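PDB 4KFU: genome packaging NTPase B204 from Sulfolobus turreted icosahedral virus 2, which powers the packaging of viral DNA into the virus particle, probably by hydrolysing ATP as a P-loop ATPase of the FtsK-HerA superfamily. Local coordinates for residues Y19-H23 with Y24-V28; P117-D120 with E121-A125; R166-S169 with K170-A174; E178-K181 with T182-Q185. All blocks are in the same frame, centred on the assembly; numbering follows the deposited sequence.

In the fold
All four contacts are local, made within a helix or where one ends, and each joins a buried side to an exposed one. Interaction 1 lies on helix 17-31, against the central sheet and a nucleotide, and combines a widened helical turn with apolar packing. Interaction 2, on the opposite side of the chain's centre from interaction 1, is a regular turn of helix 117-124 finished by a histidine on a backbone carbonyl. Interactions 3 and 4 are neighbours: Ile168 touches Val180 where helices 162-171 and 174-179 follow each other. The first of these is built round an aromatic pair; the second pairs buried Val180 and Leu183 beside a water bridge, with a second nucleotide at its exposed end.

Interaction 1 (Y19-H23 with Y24-V28); sequences YLIKH and YFIPV. With ACP (phosphomethylphosphonic acid adenylate ester), chain E.
Leu20 O is gripped by two backbone donors, Tyr24 N and Phe25 N, where helix 17-31 widens into a pi-type turn. Phe25 N approaches in the carbonyl plane, 3.1 Å from Leu20 O, whereas Tyr24 N, at 2.9 Å from Leu20 O, comes from above that plane with a more bent N-H. The five-residue spacing repeats one step on: Ile26 N bonds Ile21 O at 2.9 Å and is nearly straight, at 170°. Pro27 has no N-H to give, so Lys22 O meets its ring CD instead, at 3.3 Å, and the helix kinks there.

At the start of the segment Tyr19 N donates to O2A, on the alpha phosphate of the bound AMPPCP, at 2.5 Å. With CG anti to the backbone N (chi1 -165°), the phenol ring swings to lie along the base, adenine C5 over one face and offset toward the rim. His23 ND1 sits 3.2 Å above the centre of the opposite face, bringing the edge of the imidazole onto the phenol. Tyr19 OH has a weak bond to Leu205 O, and Lys22 NZ forms a salt bridge with Glu49.

The apolar side chains cross at a slant, Leu20 CG meeting Phe25 CE2 at 3.9 Å, while the CG2 branch of Ile21 touches CD1 of Ile26. These pairs face the sheet: Leu20 and Phe25 reach Ile155 on strand 153-156, Ile21 and Phe25 rest on strand 6-10, and Ile26 covers Tyr36 and Ile38 on strand 35-40.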
loop_
_atom_site.group_PDB
_atom_site.type_symbol
_atom_site.label_atom_id
_atom_site.label_comp_id
_atom_site.label_asym_id
_atom_site.label_seq_id
_atom_site.Cartn_x
_atom_site.Cartn_y
_atom_site.Cartn_z
ATOM N N TYR A 19 -10.383 2.633 -4.381
ATOM C CA TYR A 19 -11.572 1.816 -4.619
ATOM C C TYR A 19 -11.175 0.347 -4.620
ATOM O O TYR A 19 -11.874 -0.500 -4.068
ATOM C CB TYR A 19 -12.196 2.197 -5.958
ATOM C CG TYR A 19 -13.609 1.690 -6.181
ATOM C CD1 TYR A 19 -14.711 2.432 -5.758
ATOM C CD2 TYR A 19 -13.841 0.481 -6.829
ATOM C CE1 TYR A 19 -16.010 1.979 -5.968
ATOM C CE2 TYR A 19 -15.130 0.018 -7.040
ATOM C CZ TYR A 19 -16.209 0.773 -6.608
ATOM O OH TYR A 19 -17.483 0.314 -6.821
ATOM N N LEU A 20 -10.047 0.051 -5.259
ATOM C CA LEU A 20 -9.454 -1.284 -5.230
ATOM C C LEU A 20 -9.182 -1.764 -3.793
ATOM O O LEU A 20 -9.454 -2.914 -3.438
ATOM C CB LEU A 20 -8.146 -1.274 -6.034
ATOM C CG LEU A 20 -7.684 -2.582 -6.669
ATOM C CD1 LEU A 20 -8.786 -3.180 -7.520
ATOM C CD2 LEU A 20 -6.428 -2.336 -7.514
ATOM N N ILE A 21 -8.615 -0.884 -2.976
ATOM C CA ILE A 21 -8.345 -1.221 -1.582
ATOM C C ILE A 21 -9.652 -1.505 -0.845
ATOM O O ILE A 21 -9.769 -2.525 -0.147
ATOM C CB ILE A 21 -7.562 -0.098 -0.873
ATOM C CG1 ILE A 21 -6.132 -0.035 -1.423
ATOM C CG2 ILE A 21 -7.525 -0.326 0.629
ATOM C CD1 ILE A 21 -5.303 1.121 -0.890
ATOM N N LYS A 22 -10.636 -0.622 -1.024
ATOM C CA LYS A 22 -11.892 -0.704 -0.267
ATOM C C LYS A 22 -12.789 -1.850 -0.705
ATOM O O LYS A 22 -13.497 -2.430 0.116
ATOM C CB LYS A 22 -12.673 0.611 -0.370
ATOM C CG LYS A 22 -11.978 1.819 0.257
ATOM C CD LYS A 22 -12.595 3.123 -0.257
ATOM C CE LYS A 22 -11.773 4.339 0.160
ATOM N NZ LYS A 22 -12.329 5.612 -0.391
ATOM N N HIS A 23 -12.772 -2.179 -1.994
ATOM C CA HIS A 23 -13.751 -3.129 -2.527
ATOM C C HIS A 23 -13.140 -4.392 -3.113
ATOM O O HIS A 23 -13.852 -5.238 -3.639
ATOM C CB HIS A 23 -14.660 -2.455 -3.551
ATOM C CG HIS A 23 -15.480 -1.343 -2.980
ATOM N ND1 HIS A 23 -15.362 -0.037 -3.403
ATOM C CD2 HIS A 23 -16.431 -1.343 -2.014
ATOM C CE1 HIS A 23 -16.213 0.721 -2.729
ATOM N NE2 HIS A 23 -16.867 -0.046 -1.878
ATOM N N TYR A 24 -11.822 -4.520 -3.038
ATOM C CA TYR A 24 -11.222 -5.806 -3.344
ATOM C C TYR A 24 -10.346 -6.317 -2.206
ATOM O O TYR A 24 -10.642 -7.354 -1.610
ATOM C CB TYR A 24 -10.422 -5.797 -4.644
ATOM C CG TYR A 24 -9.723 -7.119 -4.820
ATOM C CD1 TYR A 24 -10.442 -8.261 -5.142
ATOM C CD2 TYR A 24 -8.359 -7.239 -4.615
ATOM C CE1 TYR A 24 -9.818 -9.482 -5.282
ATOM C CE2 TYR A 24 -7.725 -8.460 -4.749
ATOM C CZ TYR A 24 -8.461 -9.576 -5.085
ATOM O OH TYR A 24 -7.836 -10.792 -5.224
ATOM N N PHE A 25 -9.260 -5.600 -1.919
ATOM C CA PHE A 25 -8.317 -6.051 -0.893
ATOM C C PHE A 25 -8.935 -6.231 0.499
ATOM O O PHE A 25 -8.843 -7.310 1.071
ATOM C CB PHE A 25 -7.084 -5.145 -0.844
ATOM C CG PHE A 25 -6.182 -5.289 -2.051
ATOM C CD1 PHE A 25 -5.395 -6.424 -2.210
ATOM C CD2 PHE A 25 -6.133 -4.299 -3.031
ATOM C CE1 PHE A 25 -4.560 -6.580 -3.331
ATOM C CE2 PHE A 25 -5.291 -4.434 -4.152
ATOM C CZ PHE A 25 -4.511 -5.575 -4.303
ATOM N N ILE A 26 -9.558 -5.186 1.036
ATOM C CA ILE A 26 -10.199 -5.274 2.355
ATOM C C ILE A 26 -11.240 -6.399 2.493
ATOM O O ILE A 26 -11.167 -7.172 3.449
ATOM C CB ILE A 26 -10.759 -3.914 2.832
ATOM C CG1 ILE A 26 -9.608 -3.005 3.265
ATOM C CG2 ILE A 26 -11.768 -4.114 3.975
ATOM C CD1 ILE A 26 -10.004 -1.564 3.449
ATOM N N PRO A 27 -12.194 -6.515 1.540
ATOM C CA PRO A 27 -13.127 -7.647 1.616
ATOM C C PRO A 27 -12.436 -9.011 1.605
ATOM O O PRO A 27 -12.838 -9.888 2.376
ATOM C CB PRO A 27 -13.972 -7.485 0.349
ATOM C CG PRO A 27 -13.953 -6.021 0.088
ATOM C CD PRO A 27 -12.574 -5.575 0.465
ATOM N N VAL A 28 -11.423 -9.189 0.758
ATOM C CA VAL A 28 -10.747 -10.486 0.651
ATOM C C VAL A 28 -9.988 -10.833 1.931
ATOM O O VAL A 28 -9.973 -11.988 2.374
ATOM C CB VAL A 28 -9.788 -10.542 -0.555
ATOM C CG1 VAL A 28 -8.937 -11.798 -0.507
ATOM C CG2 VAL A 28 -10.577 -10.497 -1.854
HETATM P PG ACP E . -7.935 10.167 -4.174
HETATM O O1G ACP E . -6.647 10.863 -4.828
HETATM O O2G ACP E . -7.426 9.133 -3.059
HETATM O O3G ACP E . -8.816 11.201 -3.571
HETATM P PB ACP E . -8.220 7.653 -5.826
HETATM O O1B ACP E . -7.888 6.809 -4.500
HETATM O O2B ACP E . -7.046 7.774 -6.710
HETATM C C3B ACP E . -8.876 9.304 -5.460
HETATM P PA ACP E . -10.655 6.200 -5.890
HETATM O O1A ACP E . -10.988 7.022 -4.667
HETATM O O2A ACP E . -10.344 4.723 -5.772
HETATM O O3A ACP E . -9.382 6.864 -6.637
HETATM O "O5'" ACP E . -11.873 6.302 -6.936
HETATM C "C5'" ACP E . -12.438 7.531 -7.389
HETATM C "C4'" ACP E . -13.844 7.236 -7.927
HETATM O "O4'" ACP E . -13.847 6.402 -9.094
HETATM C "C3'" ACP E . -14.690 6.515 -6.889
HETATM O "O3'" ACP E . -15.609 7.436 -6.287
HETATM C "C2'" ACP E . -15.478 5.473 -7.647
HETATM O "O2'" ACP E . -16.828 5.921 -7.659
HETATM C "C1'" ACP E . -14.927 5.459 -9.067
HETATM N N9 ACP E . -14.420 4.085 -9.322
HETATM C C8 ACP E . -13.188 3.635 -9.014
HETATM N N7 ACP E . -13.036 2.331 -9.374
HETATM C C5 ACP E . -14.199 1.923 -9.913
HETATM C C6 ACP E . -14.721 0.666 -10.498
HETATM N N6 ACP E . -13.974 -0.457 -10.575
HETATM N N1 ACP E . -15.997 0.672 -10.946
HETATM C C2 ACP E . -16.769 1.775 -10.877
HETATM N N3 ACP E . -16.359 2.949 -10.363
HETATM C C4 ACP E . -15.103 3.085 -9.873
#

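Interaction 2 (P117-D120 with E121-A125); sequences PAID and EALHA
His124 folds back on Asp120, one turn earlier, and its ring nitrogen ND1 donates to the backbone oxygen Asp120 O at 3.0 Å. That acceptor lies close to the imidazole plane, so the bond is made at the ring edge; with CG beside its own backbone N (chi1 -60°), the ring is turned back along the helix toward it. Two weak backbone bonds, from Leu123 N and His124 N, converge on the same oxygen. Asp120 OD1 also stands 3.2 Å from His124 ND1, the carboxylate and ring planes 37° apart.

The regular backbone bonds come earlier: Glu121 N to Pro117 O at 2.9 Å, Ala122 N to Ala118 O at 2.8 Å and Leu123 N to Ile119 O at 3.1 Å. Past them Ala125 N reaches Glu121 O at 2.7 Å, as the chain leaves helical geometry.

Apolar contact across the turn is slight, with CG2 of Ile119 lying 4.3 Å from CD1 of Leu123. Both side chains also reach Met144, and Leu123 goes on to Ile146 and Val147 of helix 145-150.

Of the charged groups, Glu121 points its extended chain at helix 78-95, where OE1 pairs with Lys89 NZ in a salt bridge and accepts a hydrogen bond from Trp85 NE1.

Helix 117-124 is the connecting helix of a beta-alpha-beta unit between parallel strands 98-102 and 131-137, an arrangement typical of the alpha/beta core of P-loop NTPases.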
loop_
_atom_site.group_PDB
_atom_site.type_symbol
_atom_site.label_atom_id
_atom_site.label_comp_id
_atom_site.label_asym_id
_atom_site.label_seq_id
_atom_site.Cartn_x
_atom_site.Cartn_y
_atom_site.Cartn_z
ATOM N N PRO A 117 15.178 2.803 10.343
ATOM C CA PRO A 117 15.156 1.362 10.621
ATOM C C PRO A 117 13.814 0.711 10.293
ATOM O O PRO A 117 13.791 -0.411 9.757
ATOM C CB PRO A 117 15.422 1.304 12.130
ATOM C CG PRO A 117 16.280 2.486 12.389
ATOM C CD PRO A 117 15.811 3.564 11.444
ATOM N N ALA A 118 12.716 1.407 10.596
ATOM C CA ALA A 118 11.372 0.890 10.317
ATOM C C ALA A 118 11.133 0.660 8.821
ATOM O O ALA A 118 10.582 -0.373 8.424
ATOM C CB ALA A 118 10.311 1.822 10.883
ATOM N N ILE A 119 11.525 1.632 8.002
ATOM C CA ILE A 119 11.365 1.510 6.553
ATOM C C ILE A 119 12.188 0.341 6.024
ATOM O O ILE A 119 11.695 -0.473 5.246
ATOM C CB ILE A 119 11.791 2.798 5.808
ATOM C CG1 ILE A 119 10.945 3.994 6.265
ATOM C CG2 ILE A 119 11.682 2.614 4.295
ATOM C CD1 ILE A 119 9.468 3.819 6.029
ATOM N N ASP A 120 13.443 0.254 6.453
ATOM C CA ASP A 120 14.284 -0.844 6.013
ATOM C C ASP A 120 13.691 -2.188 6.403
ATOM O O ASP A 120 13.660 -3.130 5.600
ATOM C CB ASP A 120 15.697 -0.722 6.570
ATOM C CG ASP A 120 16.650 -1.689 5.905
ATOM O OD1 ASP A 120 17.015 -1.426 4.739
ATOM O OD2 ASP A 120 16.999 -2.719 6.519
ATOM N N GLU A 121 13.208 -2.288 7.636
ATOM C CA GLU A 121 12.585 -3.532 8.070
ATOM C C GLU A 121 11.318 -3.858 7.275
ATOM O O GLU A 121 11.073 -5.015 6.917
ATOM C CB GLU A 121 12.252 -3.461 9.570
ATOM C CG GLU A 121 12.253 -4.816 10.238
ATOM C CD GLU A 121 11.688 -4.792 11.651
ATOM O OE1 GLU A 121 11.811 -3.756 12.337
ATOM O OE2 GLU A 121 11.120 -5.824 12.071
ATOM N N ALA A 122 10.509 -2.831 7.018
ATOM C CA ALA A 122 9.255 -3.012 6.312
ATOM C C ALA A 122 9.505 -3.609 4.927
ATOM O O ALA A 122 8.746 -4.464 4.460
ATOM C CB ALA A 122 8.541 -1.687 6.188
ATOM N N LEU A 123 10.567 -3.150 4.270
ATOM C CA LEU A 123 10.821 -3.541 2.873
ATOM C C LEU A 123 11.690 -4.794 2.746
ATOM O O LEU A 123 11.748 -5.394 1.677
ATOM C CB LEU A 123 11.468 -2.381 2.100
ATOM C CG LEU A 123 10.648 -1.118 1.841
ATOM C CD1 LEU A 123 11.454 -0.153 0.974
ATOM C CD2 LEU A 123 9.295 -1.423 1.167
ATOM N N HIS A 124 12.378 -5.188 3.817
ATOM C CA HIS A 124 13.260 -6.355 3.731
ATOM C C HIS A 124 12.943 -7.493 4.706
ATOM O O HIS A 124 13.356 -8.632 4.491
ATOM C CB HIS A 124 14.734 -5.942 3.902
ATOM C CG HIS A 124 15.215 -4.967 2.877
ATOM N ND1 HIS A 124 15.284 -3.617 3.112
ATOM C CD2 HIS A 124 15.656 -5.158 1.606
ATOM C CE1 HIS A 124 15.746 -3.006 2.031
ATOM N NE2 HIS A 124 15.975 -3.920 1.106
ATOM N N ALA A 125 12.225 -7.201 5.779
ATOM C CA ALA A 125 12.015 -8.218 6.803
ATOM C C ALA A 125 10.550 -8.324 7.186
ATOM O O ALA A 125 10.218 -8.710 8.311
ATOM C CB ALA A 125 12.861 -7.908 8.016
#

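Interaction 3 (R166-S169 with K170-A174); sequences RWIS and KYISA
Trp167 and Tyr171, one helical turn apart, form an edge-to-face aromatic pair. The CD2-CE2 side of the tyrosine ring comes down on one face of the indole, off-centre, with Tyr171 CD2 3.7 Å from Trp167 CE3. Their six-membered rings have centroids 5.1 Å apart and planes 66° to each other. The Trp167 chi1 of -94°, away from a staggered value, goes with the indole's turning that face to the tyrosine, and Tyr111 makes a further edge-to-face contact with Trp167.

Among the backbone bonds, Lys170 N to Arg166 O and Tyr171 N to Trp167 O continue the helix. At its end Ile168 O receives two donors from opposite faces of its carbonyl plane, Ile172 N at 3.0 Å and Ser173 N at 2.8 Å. Ser173 is the N-cap of helix 174-179, its OG making weak bonds to Glu175 N and Ala176 N.

Apolar contact is lighter: Ile168 CG2 approaches Ile172 CB at 4.3 Å, and both side chains rest on Met156 of strand 153-156.

The polar ends mostly look backward, Ser169 OG to Leu165 O and Arg166 NH2 to Asn163 OD1. Chemically, then, the aromatic pair and apolar packing hold the side chains together, while a doubly bonded carbonyl and a serine cap let one helix stop and the next begin almost at once.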
loop_
_atom_site.group_PDB
_atom_site.type_symbol
_atom_site.label_atom_id
_atom_site.label_comp_id
_atom_site.label_asym_id
_atom_site.label_seq_id
_atom_site.Cartn_x
_atom_site.Cartn_y
_atom_site.Cartn_z
ATOM N N ARG A 166 9.442 6.025 -17.917
ATOM C CA ARG A 166 10.875 5.756 -17.761
ATOM C C ARG A 166 11.168 5.053 -16.438
ATOM O O ARG A 166 12.023 4.164 -16.368
ATOM C CB ARG A 166 11.672 7.060 -17.840
ATOM C CG ARG A 166 13.173 6.867 -17.737
ATOM C CD ARG A 166 13.935 8.200 -17.749
ATOM N NE ARG A 166 13.511 9.103 -16.676
ATOM C CZ ARG A 166 13.934 9.020 -15.416
ATOM N NH1 ARG A 166 14.788 8.066 -15.058
ATOM N NH2 ARG A 166 13.501 9.888 -14.511
ATOM N N TRP A 167 10.477 5.473 -15.381
ATOM C CA TRP A 167 10.630 4.846 -14.068
ATOM C C TRP A 167 10.121 3.419 -14.115
ATOM O O TRP A 167 10.737 2.501 -13.570
ATOM C CB TRP A 167 9.814 5.618 -13.025
ATOM C CG TRP A 167 10.575 6.640 -12.302
ATOM C CD1 TRP A 167 11.159 7.757 -12.824
ATOM C CD2 TRP A 167 10.847 6.664 -10.895
ATOM N NE1 TRP A 167 11.773 8.475 -11.826
ATOM C CE2 TRP A 167 11.593 7.822 -10.631
ATOM C CE3 TRP A 167 10.508 5.817 -9.831
ATOM C CZ2 TRP A 167 12.025 8.163 -9.346
ATOM C CZ3 TRP A 167 10.939 6.148 -8.562
ATOM C CH2 TRP A 167 11.688 7.312 -8.329
ATOM N N ILE A 168 8.960 3.245 -14.728
ATOM C CA ILE A 168 8.377 1.923 -14.845
ATOM C C ILE A 168 9.342 0.995 -15.599
ATOM O O ILE A 168 9.601 -0.130 -15.159
ATOM C CB ILE A 168 6.988 1.986 -15.544
ATOM C CG1 ILE A 168 5.984 2.753 -14.660
ATOM C CG2 ILE A 168 6.452 0.592 -15.821
ATOM C CD1 ILE A 168 4.635 3.015 -15.367
ATOM N N SER A 169 9.888 1.475 -16.714
ATOM C CA SER A 169 10.817 0.674 -17.512
ATOM C C SER A 169 12.041 0.285 -16.696
ATOM O O SER A 169 12.515 -0.850 -16.758
ATOM C CB SER A 169 11.289 1.464 -18.736
ATOM O OG SER A 169 10.204 1.801 -19.569
ATOM N N LYS A 170 12.550 1.237 -15.931
ATOM C CA LYS A 170 13.823 1.066 -15.231
ATOM C C LYS A 170 13.724 0.228 -13.951
ATOM O O LYS A 170 14.666 -0.512 -13.613
ATOM C CB LYS A 170 14.432 2.454 -14.945
ATOM C CG LYS A 170 15.795 2.462 -14.225
ATOM C CD LYS A 170 16.369 3.883 -14.221
ATOM C CE LYS A 170 17.623 4.020 -13.338
ATOM N NZ LYS A 170 18.790 3.262 -13.879
ATOM N N TYR A 171 12.599 0.323 -13.244
ATOM C CA TYR A 171 12.529 -0.262 -11.897
ATOM C C TYR A 171 11.493 -1.355 -11.761
ATOM O O TYR A 171 11.421 -2.018 -10.725
ATOM C CB TYR A 171 12.213 0.806 -10.843
ATOM C CG TYR A 171 13.224 1.904 -10.749
ATOM C CD1 TYR A 171 14.540 1.639 -10.382
ATOM C CD2 TYR A 171 12.864 3.216 -11.013
ATOM C CE1 TYR A 171 15.474 2.666 -10.289
ATOM C CE2 TYR A 171 13.782 4.243 -10.916
ATOM C CZ TYR A 171 15.081 3.960 -10.548
ATOM O OH TYR A 171 15.973 4.987 -10.473
ATOM N N ILE A 172 10.660 -1.511 -12.777
ATOM C CA ILE A 172 9.567 -2.468 -12.713
ATOM C C ILE A 172 9.647 -3.408 -13.920
ATOM O O ILE A 172 10.092 -4.548 -13.791
ATOM C CB ILE A 172 8.188 -1.767 -12.682
ATOM C CG1 ILE A 172 8.079 -0.844 -11.460
ATOM C CG2 ILE A 172 7.063 -2.801 -12.662
ATOM C CD1 ILE A 172 6.769 -0.044 -11.439
ATOM N N SER A 173 9.220 -2.930 -15.091
ATOM C CA SER A 173 9.262 -3.743 -16.303
ATOM C C SER A 173 8.988 -2.910 -17.555
ATOM O O SER A 173 8.031 -2.133 -17.603
ATOM C CB SER A 173 8.244 -4.878 -16.206
ATOM O OG SER A 173 8.071 -5.499 -17.470
ATOM N N ALA A 174 9.817 -3.077 -18.581
ATOM C CA ALA A 174 9.613 -2.360 -19.840
ATOM C C ALA A 174 8.339 -2.807 -20.563
ATOM O O ALA A 174 7.718 -2.025 -21.299
ATOM C CB ALA A 174 10.843 -2.514 -20.747
#

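Interaction 4 (E178-K181 with T182-Q185); sequences EKVK and TLKQ. With ACP (phosphomethylphosphonic acid adenylate ester), chain F.
Leu183 and Gln185 meet the adenine of a second bound AMPPCP in different ways. Gln185 lies over one face of the base: its backbone N is 3.3 Å from adenine C6, and its CB sits above N1 and C2. Lys184 CD is on that same side, beside N7. At the amino corner, N6 donates to Leu183 O at 3.0 Å, a fairly straight bond of 155°. Tyr158 completes this pocket, which is separate from the P-loop site.

Behind the nucleotide the chain leaves helix 174-179. Leu183 turns its side chain back toward that helix and crosses Val180, where Leu183 CD1 touches Val180 CG2 at 3.7 Å; its CG also lies near Val180 O and Lys179 O. Beside this apolar pair a water joins the two segments, donating to Lys179 O at 2.5 Å and bonding Thr182 OG1 at 2.6 Å. With OG1 set between backbone N and carbonyl carbon (chi1 53°), the hydroxyl faces that water.

Lys184 NZ makes a weak 3.2 Å bond to O1A, on the alpha phosphate. The base is held by one bond to a backbone carbonyl and by contact over one face, with the lysine probably adding a modest electrostatic pull, while a water and Arg160 NE bond the carbonyls of Lys179 and Lys181, respectively.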
loop_
_atom_site.group_PDB
_atom_site.type_symbol
_atom_site.label_atom_id
_atom_site.label_comp_id
_atom_site.label_asym_id
_atom_site.label_seq_id
_atom_site.Cartn_x
_atom_site.Cartn_y
_atom_site.Cartn_z
ATOM N N GLU A 178 5.030 -0.345 -21.536
ATOM C CA GLU A 178 4.285 -0.272 -22.795
ATOM C C GLU A 178 2.789 -0.486 -22.572
ATOM O O GLU A 178 1.970 0.203 -23.178
ATOM C CB GLU A 178 4.811 -1.285 -23.813
ATOM C CG GLU A 178 4.558 -0.858 -25.251
ATOM C CD GLU A 178 5.128 0.525 -25.543
ATOM O OE1 GLU A 178 6.310 0.773 -25.198
ATOM O OE2 GLU A 178 4.393 1.376 -26.099
ATOM N N LYS A 179 2.436 -1.430 -21.703
ATOM C CA LYS A 179 1.041 -1.826 -21.548
ATOM C C LYS A 179 0.200 -0.847 -20.714
ATOM O O LYS A 179 -1.024 -0.790 -20.847
ATOM C CB LYS A 179 0.947 -3.245 -20.980
ATOM C CG LYS A 179 1.546 -4.352 -21.889
ATOM C CD LYS A 179 0.870 -4.408 -23.248
ATOM C CE LYS A 179 1.372 -5.585 -24.117
ATOM N NZ LYS A 179 2.420 -5.193 -25.117
ATOM N N VAL A 180 0.857 -0.061 -19.865
ATOM C CA VAL A 180 0.146 0.891 -19.010
ATOM C C VAL A 180 -0.476 2.030 -19.834
ATOM O O VAL A 180 -1.472 2.660 -19.414
ATOM C CB VAL A 180 1.085 1.433 -17.896
ATOM C CG1 VAL A 180 2.044 2.489 -18.447
ATOM C CG2 VAL A 180 0.285 1.999 -16.757
ATOM N N LYS A 181 0.082 2.250 -21.029
ATOM C CA LYS A 181 -0.289 3.385 -21.876
ATOM C C LYS A 181 -1.683 3.262 -22.480
ATOM O O LYS A 181 -2.293 4.260 -22.864
ATOM C CB LYS A 181 0.725 3.554 -23.023
ATOM C CG LYS A 181 2.156 3.782 -22.568
ATOM C CD LYS A 181 3.091 3.977 -23.761
ATOM C CE LYS A 181 2.817 5.301 -24.457
ATOM N NZ LYS A 181 3.830 5.620 -25.514
ATOM N N THR A 182 -2.193 2.039 -22.561
ATOM C CA THR A 182 -3.461 1.809 -23.245
ATOM C C THR A 182 -4.604 1.373 -22.324
ATOM O O THR A 182 -5.690 1.005 -22.790
ATOM C CB THR A 182 -3.277 0.788 -24.391
ATOM O OG1 THR A 182 -2.648 -0.390 -23.875
ATOM C CG2 THR A 182 -2.399 1.388 -25.501
ATOM N N LEU A 183 -4.380 1.428 -21.014
ATOM C CA LEU A 183 -5.426 1.004 -20.076
ATOM C C LEU A 183 -6.619 1.952 -20.100
ATOM O O LEU A 183 -6.454 3.181 -20.038
ATOM C CB LEU A 183 -4.873 0.958 -18.654
ATOM C CG LEU A 183 -3.716 0.001 -18.389
ATOM C CD1 LEU A 183 -3.058 0.350 -17.053
ATOM C CD2 LEU A 183 -4.232 -1.433 -18.398
ATOM N N LYS A 184 -7.823 1.388 -20.158
ATOM C CA LYS A 184 -9.034 2.194 -20.099
ATOM C C LYS A 184 -9.438 2.485 -18.652
ATOM O O LYS A 184 -8.783 2.024 -17.710
ATOM C CB LYS A 184 -10.177 1.516 -20.872
ATOM C CG LYS A 184 -9.944 1.502 -22.377
ATOM C CD LYS A 184 -9.341 2.833 -22.842
ATOM C CE LYS A 184 -8.966 2.806 -24.324
ATOM N NZ LYS A 184 -8.096 3.967 -24.699
ATOM N N GLN A 185 -10.488 3.277 -18.471
ATOM C CA GLN A 185 -10.870 3.720 -17.121
ATOM C C GLN A 185 -11.136 2.551 -16.174
ATOM O O GLN A 185 -11.869 1.610 -16.513
ATOM C CB GLN A 185 -12.084 4.653 -17.157
ATOM C CG GLN A 185 -12.361 5.312 -15.802
ATOM C CD GLN A 185 -13.383 6.434 -15.864
ATOM O OE1 GLN A 185 -14.402 6.333 -16.553
ATOM N NE2 GLN A 185 -13.110 7.516 -15.147
HETATM P PA ACP F . -12.373 5.339 -25.830
HETATM O O1A ACP F . -10.980 4.754 -25.795
HETATM O O2A ACP F . -12.921 5.863 -27.141
HETATM O O3A ACP F . -13.421 4.261 -25.236
HETATM O "O5'" ACP F . -12.430 6.529 -24.740
HETATM C "C5'" ACP F . -13.543 7.423 -24.659
HETATM C "C4'" ACP F . -13.322 8.337 -23.465
HETATM O "O4'" ACP F . -12.787 7.586 -22.358
HETATM C "C3'" ACP F . -12.308 9.429 -23.782
HETATM O "O3'" ACP F . -12.822 10.682 -23.317
HETATM C "C2'" ACP F . -11.111 9.110 -22.922
HETATM O "O2'" ACP F . -10.491 10.318 -22.487
HETATM C "C1'" ACP F . -11.722 8.333 -21.766
HETATM N N9 ACP F . -10.702 7.446 -21.171
HETATM C C8 ACP F . -9.934 6.573 -21.853
HETATM N N7 ACP F . -9.082 5.921 -21.023
HETATM C C5 ACP F . -9.302 6.396 -19.781
HETATM C C6 ACP F . -8.749 6.139 -18.439
HETATM N N6 ACP F . -7.764 5.220 -18.280
HETATM N N1 ACP F . -9.256 6.850 -17.396
HETATM C C2 ACP F . -10.234 7.768 -17.562
HETATM N N3 ACP F . -10.786 8.047 -18.761
HETATM C C4 ACP F . -10.366 7.408 -19.883
HETATM O O HOH W 1 -2.666 -2.258 -22.076
#